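Local coordinates for CBS domain-containing protein (Thermoplasma acidophilum DSM 1728, PDB 1PVM) that is of unknown function but carries a pair of CBS domains fused to a zinc ribbon-like domain that binds a metal ion through four cysteines, at residues B[95-98]-B[99-103]; B[129-133]-B[134-138]; B[120-124]-B[125-129]; B[54-57]-B[58-62]. All coordinates share one frame; numbering follows the deposited sequence.

Interactions 1 and 3 lie in the second CBS domain, and interaction 2 follows on from interaction 3 at Arg129, which they share; the centres of these three are about 11 Å apart. Leu101 and Val97 of interaction 1 pack on Leu127 of interaction 3, and Ala98 of interaction 1 packs on Leu131 and Ser135 of interaction 2; Ser102 OG and Asp138 OD2 are 2.6 Å apart, a probable hydrogen bond joining interactions 1 and 2. Interaction 4 belongs to the first CBS domain, its centre about 16 Å from that of interaction 3, which it resembles as a strand-to-helix junction. Interactions 2, 3 and 4 also touch the second subunit, and all four lie away from the four-cysteine metal site.

Interaction 1: B[95-98]-B[99-103]; sequences KDVA and AYLSE
Val97 and Leu101 stand side by side one turn apart on helix 94-104 and point the same way, Val97 CG1 lying 4.2 Å from Leu101 CD1. Four successive i to i+4 backbone bonds hold this turn together. Leu101 N gives to Val97 O and Ser102 N to Ala98 O, each at 2.9 Å. The two bonds before them are a little longer: Ala99 N to Lys95 O is 3.2 Å and Tyr100 N to Asp96 O is 3.1 Å. The hydroxyls of Tyr100 and Ser102 find their partners beyond this turn. That of Tyr100 bonds to the backbone NH of Lys87, and the buried OG of Ser102 pairs with Asp138 and Ser142. With CG anti to the backbone N (chi1 176°), Tyr100 sends its ring off the helix to Pro86 and Val88. As the helix of a beta-alpha-beta unit between strands 87-89 and 108-112, this segment sets Val97 against Val88, Val97 and Leu101 against Leu127 of helix 124-127, and Ala98 against Ile139 of helix 133-145.

Interaction 2: B[129-133]-B[134-138]; sequences RYLSR and ASITD
Leu131 is the first residue here to meet the helix that follows. Leu131 CB rests 3.8 Å from Ile136 CG1, while the branched end reaches the Ser135 hydroxyl, Leu131 CD1 lying 3.8 Å from Ser135 OG. The backbone O of Leu131 is taken by Arg133 of the second subunit. Next comes Ser132, the N-cap. Ser132 OG sits between the backbone N and the carbonyl carbon (chi1 68°), which turns it back over the first helical turn to accept from Ser135 N at 3.1 Å. The carbonyl of the same residue takes the NH of Ile136, Ser132 O to Ile136 N being 3.1 Å, so side chain and backbone of one serine each bind an NH of the first turn. Ile136 runs its CG1 alongside that carbonyl, Ile136 CG1 lying 3.4 Å from Ser132 O, on the way to Leu131. Cutting Ile136 back to an alanine removes CG1 and CD1, and is likely to open a gap beside Leu131 CB and over the Ser132 carbonyl. At Arg133 the helix proper begins: its carbonyl accepts from Thr137 N, with Arg133 O to Thr137 N at 3.1 Å. The Thr137 hydroxyl also lies near this oxygen, but its firmer partner is Ser128 of the second subunit. Arg133 swings its guanidinium outward, where NH2 bonds to the backbone O of Leu131 in the second subunit. Helix 133-145 thus opens, at the contact with the second subunit, on a serine N-cap with a hydrophobic staple, Leu131 to Ile136.

Interaction 3: B[120-124]-B[125-129]; sequences GIVTL and TDLSR
The carboxylate of Asp126 turns back toward the end of the strand with one face against Thr123. The Thr123 hydroxyl lies over that face, Thr123 OG1 being 3.3 Å from Asp126 CG, and the NH of Thr123 comes in from the same side, 47° out of the carboxylate plane, with Thr123 N to Asp126 OD1 at 3.0 Å. A water 2.7 Å from Asp126 OD1 is within donating distance of both this oxygen and Ile121 O and may bridge them. Asp126 CG anti to the carbonyl carbon (chi1 -63°) directs the group along the helix start to the strand. In return Thr123 OG1, held between its backbone N and carbonyl carbon, accepts from Asp126 N at 3.2 Å. Each residue thus caps the backbone NH of the other, a capping box, with Thr123 as N-cap where strand 118-123 passes into helix 124-127 of the second CBS domain. The helical bonds then start: Thr123 O takes the NH of Leu127, and Leu124 O takes Ser128 N at 2.7 Å with a bent N-H angle of 135°. Ser128 OG closes the turn by giving to Thr125 O at 2.7 Å. On the apolar side, Val122 and Leu127 cross at about a right angle, Val122 CG2 lying 3.9 Å from Leu127 CG; flanking the N-cap as they do, they fit a hydrophobic staple alongside the capping box. Val97 of helix 94-104 touches Val122 as well. Leu124 faces Ile139 and Leu140 of helix 133-145, whereas Thr125 and Ser128 pack on Leu140 of the second subunit.

Interaction 4: B[54-57]-B[58-62]; sequences GLLS and ERSII
Ser57 leads into the helix that begins at Glu58: the axes of segments 54-57 and 58-62 make an angle of 80° and approach to 5.5 Å. The chain turns nearly at right angles, and the carbonyl of Ser57 accepts the first helical NH, with Ile61 N to Ser57 O at 3.3 Å. The hydroxyl of Ser60 gives to the same oxygen at a shorter 2.7 Å from Ser60 OG to Ser57 O, and both donors come from one face of the carbonyl plane. The Ser57 side chain accepts as well: Ser57 OG, swung between backbone N and carbonyl carbon (chi1 66°), takes Ser60 N at 3.2 Å, making Ser57 the N-cap. Around these hydrogen bonds lies apolar packing. Leu56 CD1 reaches over to Ser60 OG at 3.5 Å and sits 4.2 Å from Ile61 CG1, while Ala31 and Met35 of helix 28-38 press on Leu56 and Val32 on Ile61. With an alanine in place of Ser57 the OG is lost, which is likely to leave the Ser60 NH without its capping acceptor. Further along, the charged ends look to the other chain: Glu58 forms a salt bridge with Arg59 of the second subunit, and Arg59 forms the reciprocal one with Glu58 of the second subunit. Chemically, two serines three residues apart each serve the backbone of the other, one accepting an NH and one supplying a hydroxyl to a carbonyl, which satisfies buried polar groups locally while Glu58 and Arg59 join the subunits.

Interaction 1: B[95-98]-B[99-103]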
ATOM      1  N   LYS B  95       7.459  21.121   5.267  1.00 14.30           N
ATOM      2  CA  LYS B  95       8.369  20.590   6.280  1.00 16.40           C
ATOM      3  C   LYS B  95       7.607  20.118   7.520  1.00 14.67           C
ATOM      4  O   LYS B  95       7.930  19.080   8.097  1.00 13.03           O
ATOM      5  CB  LYS B  95       9.395  21.650   6.690  1.00 20.30           C
ATOM      6  CG  LYS B  95      10.267  21.213   7.857  1.00 26.56           C
ATOM      7  CD  LYS B  95      11.046  22.367   8.469  1.00 30.69           C
ATOM      8  CE  LYS B  95      11.828  21.897   9.690  1.00 33.10           C
ATOM      9  NZ  LYS B  95      12.535  23.010  10.387  1.00 36.85           N
ATOM     10  N   ASP B  96       6.601  20.892   7.921  1.00 13.35           N
ATOM     11  CA  ASP B  96       5.772  20.572   9.081  1.00 13.83           C
ATOM     12  C   ASP B  96       4.913  19.339   8.800  1.00 12.04           C
ATOM     13  O   ASP B  96       4.670  18.523   9.688  1.00 12.19           O
ATOM     14  CB  ASP B  96       4.860  21.753   9.416  1.00 18.01           C
ATOM     15  CG  ASP B  96       5.636  23.021   9.722  1.00 22.96           C
ATOM     16  OD1 ASP B  96       5.021  24.110   9.710  1.00 27.27           O
ATOM     17  OD2 ASP B  96       6.853  22.929   9.980  1.00 24.49           O
ATOM     18  N   VAL B  97       4.448  19.213   7.563  1.00 11.14           N
ATOM     19  CA  VAL B  97       3.624  18.073   7.185  1.00 10.42           C
ATOM     20  C   VAL B  97       4.479  16.810   7.207  1.00 10.29           C
ATOM     21  O   VAL B  97       4.044  15.763   7.682  1.00  9.73           O
ATOM     22  CB  VAL B  97       3.020  18.266   5.778  1.00 10.86           C
ATOM     23  CG1 VAL B  97       2.112  17.085   5.428  1.00  9.81           C
ATOM     24  CG2 VAL B  97       2.227  19.558   5.743  1.00  9.65           C
ATOM     25  N   ALA B  98       5.701  16.918   6.700  1.00  9.68           N
ATOM     26  CA  ALA B  98       6.618  15.788   6.678  1.00  9.93           C
ATOM     27  C   ALA B  98       6.846  15.261   8.096  1.00  9.55           C
ATOM     28  O   ALA B  98       6.784  14.052   8.338  1.00  9.67           O
ATOM     29  CB  ALA B  98       7.945  16.204   6.051  1.00 10.47           C
ATOM     30  N   ALA B  99       7.114  16.170   9.029  1.00 10.29           N
ATOM     31  CA  ALA B  99       7.345  15.789  10.417  1.00  9.51           C
ATOM     32  C   ALA B  99       6.119  15.100  11.016  1.00  9.26           C
ATOM     33  O   ALA B  99       6.249  14.139  11.775  1.00  8.60           O
ATOM     34  CB  ALA B  99       7.708  17.018  11.239  1.00  9.78           C
ATOM     35  N   TYR B 100       4.928  15.592  10.674  1.00  7.76           N
ATOM     36  CA  TYR B 100       3.690  15.005  11.185  1.00  8.71           C
ATOM     37  C   TYR B 100       3.507  13.590  10.650  1.00  7.38           C
ATOM     38  O   TYR B 100       3.200  12.665  11.399  1.00  8.00           O
ATOM     39  CB  TYR B 100       2.478  15.849  10.783  1.00  7.37           C
ATOM     40  CG  TYR B 100       1.160  15.223  11.198  1.00  8.99           C
ATOM     41  CD1 TYR B 100       0.717  15.279  12.522  1.00  8.90           C
ATOM     42  CD2 TYR B 100       0.375  14.539  10.271  1.00  9.32           C
ATOM     43  CE1 TYR B 100      -0.479  14.665  12.912  1.00  9.04           C
ATOM     44  CE2 TYR B 100      -0.821  13.920  10.649  1.00  8.76           C
ATOM     45  CZ  TYR B 100      -1.240  13.987  11.967  1.00  9.91           C
ATOM     46  OH  TYR B 100      -2.420  13.376  12.332  1.00 10.37           O
ATOM     47  N   LEU B 101       3.685  13.423   9.348  1.00  6.64           N
ATOM     48  CA  LEU B 101       3.531  12.108   8.750  1.00  7.52           C
ATOM     49  C   LEU B 101       4.546  11.119   9.327  1.00  7.87           C
ATOM     50  O   LEU B 101       4.184  10.018   9.730  1.00  7.73           O
ATOM     51  CB  LEU B 101       3.693  12.194   7.231  1.00  8.21           C
ATOM     52  CG  LEU B 101       2.644  13.008   6.462  1.00  6.95           C
ATOM     53  CD1 LEU B 101       3.019  13.044   4.985  1.00  7.88           C
ATOM     54  CD2 LEU B 101       1.263  12.401   6.646  1.00  7.79           C
ATOM     55  N   SER B 102       5.811  11.523   9.373  1.00  8.35           N
ATOM     56  CA  SER B 102       6.880  10.664   9.893  1.00  9.55           C
ATOM     57  C   SER B 102       6.651  10.252  11.351  1.00  9.56           C
ATOM     58  O   SER B 102       6.865   9.094  11.726  1.00  7.95           O
ATOM     59  CB  SER B 102       8.228  11.381   9.760  1.00  9.73           C
ATOM     60  OG  SER B 102       9.286  10.546  10.190  1.00 13.79           O
ATOM     61  N   GLU B 103       6.218  11.207  12.166  1.00  9.46           N
ATOM     62  CA  GLU B 103       5.937  10.974  13.582  1.00 12.34           C
ATOM     63  C   GLU B 103       4.860   9.900  13.781  1.00 12.26           C
ATOM     64  O   GLU B 103       4.888   9.144  14.760  1.00 10.74           O
ATOM     65  CB  GLU B 103       5.494  12.300  14.223  1.00 16.17           C
ATOM     66  CG  GLU B 103       4.778  12.205  15.568  1.00 25.02           C
ATOM     67  CD  GLU B 103       5.631  11.606  16.676  1.00 30.18           C
ATOM     68  OE1 GLU B 103       6.877  11.678  16.585  1.00 33.33           O
ATOM     69  OE2 GLU B 103       5.047  11.077  17.652  1.00 34.18           O
TER

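Interaction 2: B[129-133]-B[134-138]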
ATOM      1  N   ARG B 129       7.824  16.615  -4.386  1.00 11.97           N
ATOM      2  CA  ARG B 129       8.299  17.660  -5.290  1.00 12.84           C
ATOM      3  C   ARG B 129       8.983  18.805  -4.550  1.00 14.62           C
ATOM      4  O   ARG B 129       9.672  19.627  -5.166  1.00 14.84           O
ATOM      5  CB  ARG B 129       7.137  18.235  -6.103  1.00 13.95           C
ATOM      6  CG  ARG B 129       6.457  17.255  -7.038  1.00 16.20           C
ATOM      7  CD  ARG B 129       5.672  17.997  -8.103  1.00 18.29           C
ATOM      8  NE  ARG B 129       5.036  17.089  -9.052  1.00 21.73           N
ATOM      9  CZ  ARG B 129       3.978  16.340  -8.769  1.00 23.24           C
ATOM     10  NH1 ARG B 129       3.432  16.388  -7.559  1.00 25.30           N
ATOM     11  NH2 ARG B 129       3.464  15.540  -9.696  1.00 24.09           N
ATOM     12  N   TYR B 130       8.808  18.853  -3.231  1.00 13.74           N
ATOM     13  CA  TYR B 130       9.376  19.932  -2.430  1.00 13.90           C
ATOM     14  C   TYR B 130      10.336  19.519  -1.320  1.00 14.00           C
ATOM     15  O   TYR B 130      11.281  20.241  -1.017  1.00 15.43           O
ATOM     16  CB  TYR B 130       8.237  20.758  -1.831  1.00 15.17           C
ATOM     17  CG  TYR B 130       7.239  21.183  -2.879  1.00 16.70           C
ATOM     18  CD1 TYR B 130       6.153  20.375  -3.204  1.00 15.52           C
ATOM     19  CD2 TYR B 130       7.434  22.354  -3.613  1.00 18.78           C
ATOM     20  CE1 TYR B 130       5.287  20.715  -4.240  1.00 18.99           C
ATOM     21  CE2 TYR B 130       6.577  22.706  -4.651  1.00 20.33           C
ATOM     22  CZ  TYR B 130       5.509  21.885  -4.960  1.00 19.72           C
ATOM     23  OH  TYR B 130       4.673  22.227  -5.995  1.00 21.83           O
ATOM     24  N   LEU B 131      10.091  18.365  -0.715  1.00 12.37           N
ATOM     25  CA  LEU B 131      10.932  17.880   0.369  1.00 12.57           C
ATOM     26  C   LEU B 131      12.349  17.537  -0.061  1.00 12.96           C
ATOM     27  O   LEU B 131      12.614  17.260  -1.231  1.00 13.62           O
ATOM     28  CB  LEU B 131      10.311  16.631   1.001  1.00 12.48           C
ATOM     29  CG  LEU B 131       8.943  16.754   1.665  1.00 11.83           C
ATOM     30  CD1 LEU B 131       8.569  15.411   2.284  1.00 12.16           C
ATOM     31  CD2 LEU B 131       8.983  17.841   2.734  1.00 14.18           C
ATOM     32  N   SER B 132      13.255  17.541   0.909  1.00 13.20           N
ATOM     33  CA  SER B 132      14.642  17.190   0.656  1.00 15.10           C
ATOM     34  C   SER B 132      14.694  15.673   0.502  1.00 14.56           C
ATOM     35  O   SER B 132      13.777  14.967   0.927  1.00 14.24           O
ATOM     36  CB  SER B 132      15.522  17.610   1.840  1.00 15.29           C
ATOM     37  OG  SER B 132      15.234  16.833   2.994  1.00 14.85           O
ATOM     38  N   ARG B 133      15.761  15.175  -0.109  1.00 15.44           N
ATOM     39  CA  ARG B 133      15.934  13.742  -0.299  1.00 16.28           C
ATOM     40  C   ARG B 133      15.844  13.017   1.045  1.00 15.73           C
ATOM     41  O   ARG B 133      15.157  12.002   1.171  1.00 15.19           O
ATOM     42  CB  ARG B 133      17.290  13.476  -0.958  1.00 19.59           C
ATOM     43  CG  ARG B 133      17.919  12.134  -0.618  1.00 24.53           C
ATOM     44  CD  ARG B 133      19.308  12.036  -1.218  1.00 26.40           C
ATOM     45  NE  ARG B 133      19.240  12.134  -2.671  1.00 30.72           N
ATOM     46  CZ  ARG B 133      20.294  12.154  -3.478  1.00 31.15           C
ATOM     47  NH1 ARG B 133      21.520  12.083  -2.974  1.00 32.55           N
ATOM     48  NH2 ARG B 133      20.119  12.242  -4.788  1.00 31.26           N
ATOM     49  N   ALA B 134      16.536  13.550   2.049  1.00 15.90           N
ATOM     50  CA  ALA B 134      16.548  12.954   3.377  1.00 16.53           C
ATOM     51  C   ALA B 134      15.166  12.938   4.032  1.00 15.85           C
ATOM     52  O   ALA B 134      14.811  11.982   4.727  1.00 14.97           O
ATOM     53  CB  ALA B 134      17.531  13.696   4.266  1.00 17.65           C
ATOM     54  N   SER B 135      14.385  13.989   3.823  1.00 13.15           N
ATOM     55  CA  SER B 135      13.064  14.043   4.427  1.00 13.18           C
ATOM     56  C   SER B 135      12.153  12.969   3.823  1.00 12.08           C
ATOM     57  O   SER B 135      11.348  12.348   4.531  1.00 11.21           O
ATOM     58  CB  SER B 135      12.459  15.430   4.237  1.00 13.82           C
ATOM     59  OG  SER B 135      11.278  15.559   5.000  1.00 18.01           O
ATOM     60  N   ILE B 136      12.291  12.749   2.519  1.00 11.27           N
ATOM     61  CA  ILE B 136      11.497  11.742   1.818  1.00  9.91           C
ATOM     62  C   ILE B 136      11.862  10.352   2.342  1.00  9.48           C
ATOM     63  O   ILE B 136      10.985   9.537   2.615  1.00  8.02           O
ATOM     64  CB  ILE B 136      11.741  11.805   0.290  1.00 10.13           C
ATOM     65  CG1 ILE B 136      11.180  13.117  -0.263  1.00 11.53           C
ATOM     66  CG2 ILE B 136      11.092  10.612  -0.409  1.00  8.78           C
ATOM     67  CD1 ILE B 136      11.620  13.417  -1.693  1.00 15.21           C
ATOM     68  N   THR B 137      13.157  10.087   2.482  1.00  9.47           N
ATOM     69  CA  THR B 137      13.621   8.800   2.994  1.00  9.75           C
ATOM     70  C   THR B 137      13.098   8.597   4.424  1.00 10.49           C
ATOM     71  O   THR B 137      12.697   7.490   4.804  1.00 10.62           O
ATOM     72  CB  THR B 137      15.163   8.739   2.984  1.00 11.13           C
ATOM     73  OG1 THR B 137      15.626   8.940   1.646  1.00 11.39           O
ATOM     74  CG2 THR B 137      15.659   7.394   3.485  1.00 11.71           C
ATOM     75  N   ASP B 138      13.091   9.669   5.213  1.00  9.93           N
ATOM     76  CA  ASP B 138      12.602   9.600   6.585  1.00 10.10           C
ATOM     77  C   ASP B 138      11.147   9.136   6.628  1.00  9.97           C
ATOM     78  O   ASP B 138      10.801   8.225   7.377  1.00 10.59           O
ATOM     79  CB  ASP B 138      12.712  10.966   7.265  1.00 12.43           C
ATOM     80  CG  ASP B 138      12.040  10.989   8.631  1.00 12.34           C
ATOM     81  OD1 ASP B 138      12.449  10.202   9.510  1.00 16.78           O
ATOM     82  OD2 ASP B 138      11.099  11.784   8.822  1.00 13.86           O
TER

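Interaction 3: B[120-124]-B[125-129]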
ATOM      1  N   GLY B 120      -8.818  18.774   1.897  1.00 10.22           N
ATOM      2  CA  GLY B 120      -8.048  17.985   0.957  1.00  9.12           C
ATOM      3  C   GLY B 120      -7.261  16.882   1.617  1.00  8.34           C
ATOM      4  O   GLY B 120      -7.376  16.650   2.817  1.00  8.73           O
ATOM      5  N   ILE B 121      -6.482  16.172   0.813  1.00  9.16           N
ATOM      6  CA  ILE B 121      -5.625  15.116   1.323  1.00  8.74           C
ATOM      7  C   ILE B 121      -4.263  15.369   0.702  1.00  8.89           C
ATOM      8  O   ILE B 121      -4.174  15.737  -0.471  1.00  9.92           O
ATOM      9  CB  ILE B 121      -6.124  13.703   0.918  1.00 10.80           C
ATOM     10  CG1 ILE B 121      -7.398  13.362   1.700  1.00 11.80           C
ATOM     11  CG2 ILE B 121      -5.030  12.660   1.181  1.00  9.20           C
ATOM     12  CD1 ILE B 121      -7.944  11.978   1.419  1.00 15.81           C
ATOM     13  N   VAL B 122      -3.210  15.212   1.498  1.00  8.53           N
ATOM     14  CA  VAL B 122      -1.847  15.399   1.009  1.00  7.80           C
ATOM     15  C   VAL B 122      -1.104  14.069   1.182  1.00  7.91           C
ATOM     16  O   VAL B 122      -1.229  13.401   2.210  1.00  7.97           O
ATOM     17  CB  VAL B 122      -1.118  16.540   1.775  1.00  7.99           C
ATOM     18  CG1 VAL B 122      -1.067  16.237   3.265  1.00  8.33           C
ATOM     19  CG2 VAL B 122       0.284  16.739   1.202  1.00  9.61           C
ATOM     20  N   THR B 123      -0.354  13.682   0.157  1.00  7.89           N
ATOM     21  CA  THR B 123       0.390  12.426   0.167  1.00  7.30           C
ATOM     22  C   THR B 123       1.884  12.658   0.017  1.00  6.68           C
ATOM     23  O   THR B 123       2.325  13.758  -0.303  1.00  7.47           O
ATOM     24  CB  THR B 123      -0.019  11.532  -1.009  1.00  8.26           C
ATOM     25  OG1 THR B 123       0.377  12.169  -2.234  1.00 10.13           O
ATOM     26  CG2 THR B 123      -1.526  11.298  -1.020  1.00  7.50           C
ATOM     27  N   LEU B 124       2.661  11.601   0.227  1.00  6.83           N
ATOM     28  CA  LEU B 124       4.104  11.691   0.070  1.00  7.63           C
ATOM     29  C   LEU B 124       4.426  12.089  -1.369  1.00  8.89           C
ATOM     30  O   LEU B 124       5.381  12.819  -1.614  1.00 10.23           O
ATOM     31  CB  LEU B 124       4.767  10.346   0.381  1.00  7.87           C
ATOM     32  CG  LEU B 124       6.266  10.271   0.061  1.00  9.76           C
ATOM     33  CD1 LEU B 124       7.035  11.289   0.896  1.00  9.66           C
ATOM     34  CD2 LEU B 124       6.770   8.871   0.342  1.00 10.43           C
ATOM     35  N   THR B 125       3.634  11.606  -2.324  1.00  9.06           N
ATOM     36  CA  THR B 125       3.878  11.951  -3.720  1.00 10.93           C
ATOM     37  C   THR B 125       3.775  13.465  -3.915  1.00 12.29           C
ATOM     38  O   THR B 125       4.621  14.072  -4.578  1.00 11.37           O
ATOM     39  CB  THR B 125       2.881  11.253  -4.671  1.00 11.43           C
ATOM     40  OG1 THR B 125       2.971   9.834  -4.500  1.00 11.97           O
ATOM     41  CG2 THR B 125       3.211  11.594  -6.126  1.00 11.92           C
ATOM     42  N   ASP B 126       2.736  14.070  -3.340  1.00 12.38           N
ATOM     43  CA  ASP B 126       2.546  15.518  -3.435  1.00 13.07           C
ATOM     44  C   ASP B 126       3.768  16.224  -2.854  1.00 12.69           C
ATOM     45  O   ASP B 126       4.326  17.134  -3.458  1.00 14.08           O
ATOM     46  CB  ASP B 126       1.312  15.951  -2.641  1.00 12.85           C
ATOM     47  CG  ASP B 126       0.031  15.356  -3.177  1.00 13.54           C
ATOM     48  OD1 ASP B 126      -0.934  15.224  -2.395  1.00 14.32           O
ATOM     49  OD2 ASP B 126      -0.018  15.029  -4.381  1.00 15.65           O
ATOM     50  N   LEU B 127       4.177  15.783  -1.671  1.00 10.47           N
ATOM     51  CA  LEU B 127       5.306  16.372  -0.970  1.00 10.50           C
ATOM     52  C   LEU B 127       6.666  16.126  -1.609  1.00 10.21           C
ATOM     53  O   LEU B 127       7.581  16.934  -1.447  1.00 10.90           O
ATOM     54  CB  LEU B 127       5.343  15.851   0.467  1.00 11.08           C
ATOM     55  CG  LEU B 127       4.123  16.124   1.346  1.00  9.26           C
ATOM     56  CD1 LEU B 127       4.197  15.228   2.566  1.00 11.28           C
ATOM     57  CD2 LEU B 127       4.069  17.593   1.746  1.00 11.07           C
ATOM     58  N   SER B 128       6.804  15.018  -2.331  1.00 10.87           N
ATOM     59  CA  SER B 128       8.083  14.665  -2.944  1.00 10.54           C
ATOM     60  C   SER B 128       8.667  15.724  -3.873  1.00 11.26           C
ATOM     61  O   SER B 128       9.869  15.724  -4.127  1.00 12.31           O
ATOM     62  CB  SER B 128       7.965  13.341  -3.712  1.00 10.34           C
ATOM     63  OG  SER B 128       7.246  13.496  -4.925  1.00 10.66           O
ATOM     64  N   ARG B 129       7.824  16.615  -4.386  1.00 11.97           N
ATOM     65  CA  ARG B 129       8.299  17.660  -5.290  1.00 12.84           C
ATOM     66  C   ARG B 129       8.983  18.805  -4.550  1.00 14.62           C
ATOM     67  O   ARG B 129       9.672  19.627  -5.166  1.00 14.84           O
ATOM     68  CB  ARG B 129       7.137  18.235  -6.103  1.00 13.95           C
ATOM     69  CG  ARG B 129       6.457  17.255  -7.038  1.00 16.20           C
ATOM     70  CD  ARG B 129       5.672  17.997  -8.103  1.00 18.29           C
ATOM     71  NE  ARG B 129       5.036  17.089  -9.052  1.00 21.73           N
ATOM     72  CZ  ARG B 129       3.978  16.340  -8.769  1.00 23.24           C
ATOM     73  NH1 ARG B 129       3.432  16.388  -7.559  1.00 25.30           N
ATOM     74  NH2 ARG B 129       3.464  15.540  -9.696  1.00 24.09           N
TER
HETATM   75  O   HOH W   1      -3.318  13.937  -2.755  1.00 21.05           O

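Interaction 4: B[54-57]-B[58-62]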
ATOM      1  N   GLY B  54     -12.343   9.486  10.006  1.00  9.01           N
ATOM      2  CA  GLY B  54     -11.138   8.728   9.736  1.00  6.66           C
ATOM      3  C   GLY B  54     -10.637   8.810   8.316  1.00  7.05           C
ATOM      4  O   GLY B  54     -11.193   9.513   7.478  1.00  7.33           O
ATOM      5  N   LEU B  55      -9.561   8.085   8.052  1.00  6.26           N
ATOM      6  CA  LEU B  55      -8.975   8.052   6.724  1.00  7.28           C
ATOM      7  C   LEU B  55      -8.626   6.596   6.428  1.00  6.59           C
ATOM      8  O   LEU B  55      -7.938   5.941   7.214  1.00  6.75           O
ATOM      9  CB  LEU B  55      -7.722   8.944   6.683  1.00  7.44           C
ATOM     10  CG  LEU B  55      -7.238   9.443   5.310  1.00 10.77           C
ATOM     11  CD1 LEU B  55      -6.234  10.564   5.504  1.00 10.87           C
ATOM     12  CD2 LEU B  55      -6.623   8.307   4.511  1.00 12.19           C
ATOM     13  N   LEU B  56      -9.130   6.083   5.308  1.00  7.02           N
ATOM     14  CA  LEU B  56      -8.867   4.699   4.909  1.00  5.73           C
ATOM     15  C   LEU B  56      -7.723   4.688   3.905  1.00  7.46           C
ATOM     16  O   LEU B  56      -7.797   5.352   2.878  1.00  8.18           O
ATOM     17  CB  LEU B  56     -10.117   4.086   4.271  1.00  6.19           C
ATOM     18  CG  LEU B  56     -10.027   2.598   3.911  1.00  8.37           C
ATOM     19  CD1 LEU B  56     -10.050   1.758   5.186  1.00  5.74           C
ATOM     20  CD2 LEU B  56     -11.190   2.212   3.000  1.00  8.72           C
ATOM     21  N   SER B  57      -6.672   3.928   4.208  1.00  7.62           N
ATOM     22  CA  SER B  57      -5.493   3.834   3.347  1.00  8.20           C
ATOM     23  C   SER B  57      -5.147   2.378   3.048  1.00  7.51           C
ATOM     24  O   SER B  57      -5.713   1.466   3.642  1.00  7.84           O
ATOM     25  CB  SER B  57      -4.294   4.487   4.036  1.00  8.54           C
ATOM     26  OG  SER B  57      -3.928   3.758   5.199  1.00  8.47           O
ATOM     27  N   GLU B  58      -4.209   2.160   2.132  1.00  8.96           N
ATOM     28  CA  GLU B  58      -3.805   0.795   1.802  1.00  9.89           C
ATOM     29  C   GLU B  58      -3.249   0.091   3.030  1.00  8.63           C
ATOM     30  O   GLU B  58      -3.620  -1.043   3.331  1.00  8.69           O
ATOM     31  CB  GLU B  58      -2.715   0.781   0.732  1.00 13.50           C
ATOM     32  CG  GLU B  58      -3.184   0.930  -0.688  1.00 18.17           C
ATOM     33  CD  GLU B  58      -2.090   0.542  -1.674  1.00 20.77           C
ATOM     34  OE1 GLU B  58      -1.029   1.203  -1.689  1.00 18.83           O
ATOM     35  OE2 GLU B  58      -2.293  -0.433  -2.425  1.00 21.91           O
ATOM     36  N   ARG B  59      -2.343   0.767   3.728  1.00  7.78           N
ATOM     37  CA  ARG B  59      -1.728   0.189   4.910  1.00  8.23           C
ATOM     38  C   ARG B  59      -2.765  -0.125   5.990  1.00  8.25           C
ATOM     39  O   ARG B  59      -2.654  -1.146   6.670  1.00  8.24           O
ATOM     40  CB  ARG B  59      -0.639   1.129   5.454  1.00  8.46           C
ATOM     41  CG  ARG B  59       0.190   0.548   6.603  1.00  8.51           C
ATOM     42  CD  ARG B  59       0.800  -0.800   6.250  1.00  9.32           C
ATOM     43  NE  ARG B  59       1.708  -0.718   5.110  1.00  9.58           N
ATOM     44  CZ  ARG B  59       2.929  -0.191   5.153  1.00  9.15           C
ATOM     45  NH1 ARG B  59       3.405   0.305   6.287  1.00  9.42           N
ATOM     46  NH2 ARG B  59       3.671  -0.160   4.053  1.00  9.67           N
ATOM     47  N   SER B  60      -3.780   0.726   6.145  1.00  7.72           N
ATOM     48  CA  SER B  60      -4.796   0.461   7.168  1.00  7.60           C
ATOM     49  C   SER B  60      -5.493  -0.872   6.866  1.00  8.13           C
ATOM     50  O   SER B  60      -5.827  -1.627   7.774  1.00  7.80           O
ATOM     51  CB  SER B  60      -5.826   1.606   7.247  1.00  7.73           C
ATOM     52  OG  SER B  60      -6.676   1.664   6.114  1.00  7.06           O
ATOM     53  N   ILE B  61      -5.694  -1.163   5.585  1.00  7.61           N
ATOM     54  CA  ILE B  61      -6.334  -2.411   5.178  1.00  7.74           C
ATOM     55  C   ILE B  61      -5.416  -3.608   5.453  1.00  8.01           C
ATOM     56  O   ILE B  61      -5.862  -4.649   5.943  1.00  7.80           O
ATOM     57  CB  ILE B  61      -6.704  -2.351   3.677  1.00  7.35           C
ATOM     58  CG1 ILE B  61      -7.773  -1.275   3.471  1.00  9.11           C
ATOM     59  CG2 ILE B  61      -7.190  -3.701   3.193  1.00  7.18           C
ATOM     60  CD1 ILE B  61      -8.013  -0.891   2.030  1.00  9.31           C
ATOM     61  N   ILE B  62      -4.128  -3.456   5.154  1.00  8.65           N
ATOM     62  CA  ILE B  62      -3.160  -4.530   5.376  1.00  9.84           C
ATOM     63  C   ILE B  62      -2.953  -4.810   6.870  1.00 10.65           C
ATOM     64  O   ILE B  62      -2.867  -5.970   7.298  1.00 10.36           O
ATOM     65  CB  ILE B  62      -1.782  -4.180   4.744  1.00 10.42           C
ATOM     66  CG1 ILE B  62      -1.911  -4.037   3.224  1.00 13.03           C
ATOM     67  CG2 ILE B  62      -0.753  -5.241   5.105  1.00 12.35           C
ATOM     68  CD1 ILE B  62      -2.428  -5.265   2.510  1.00 13.30           C
TER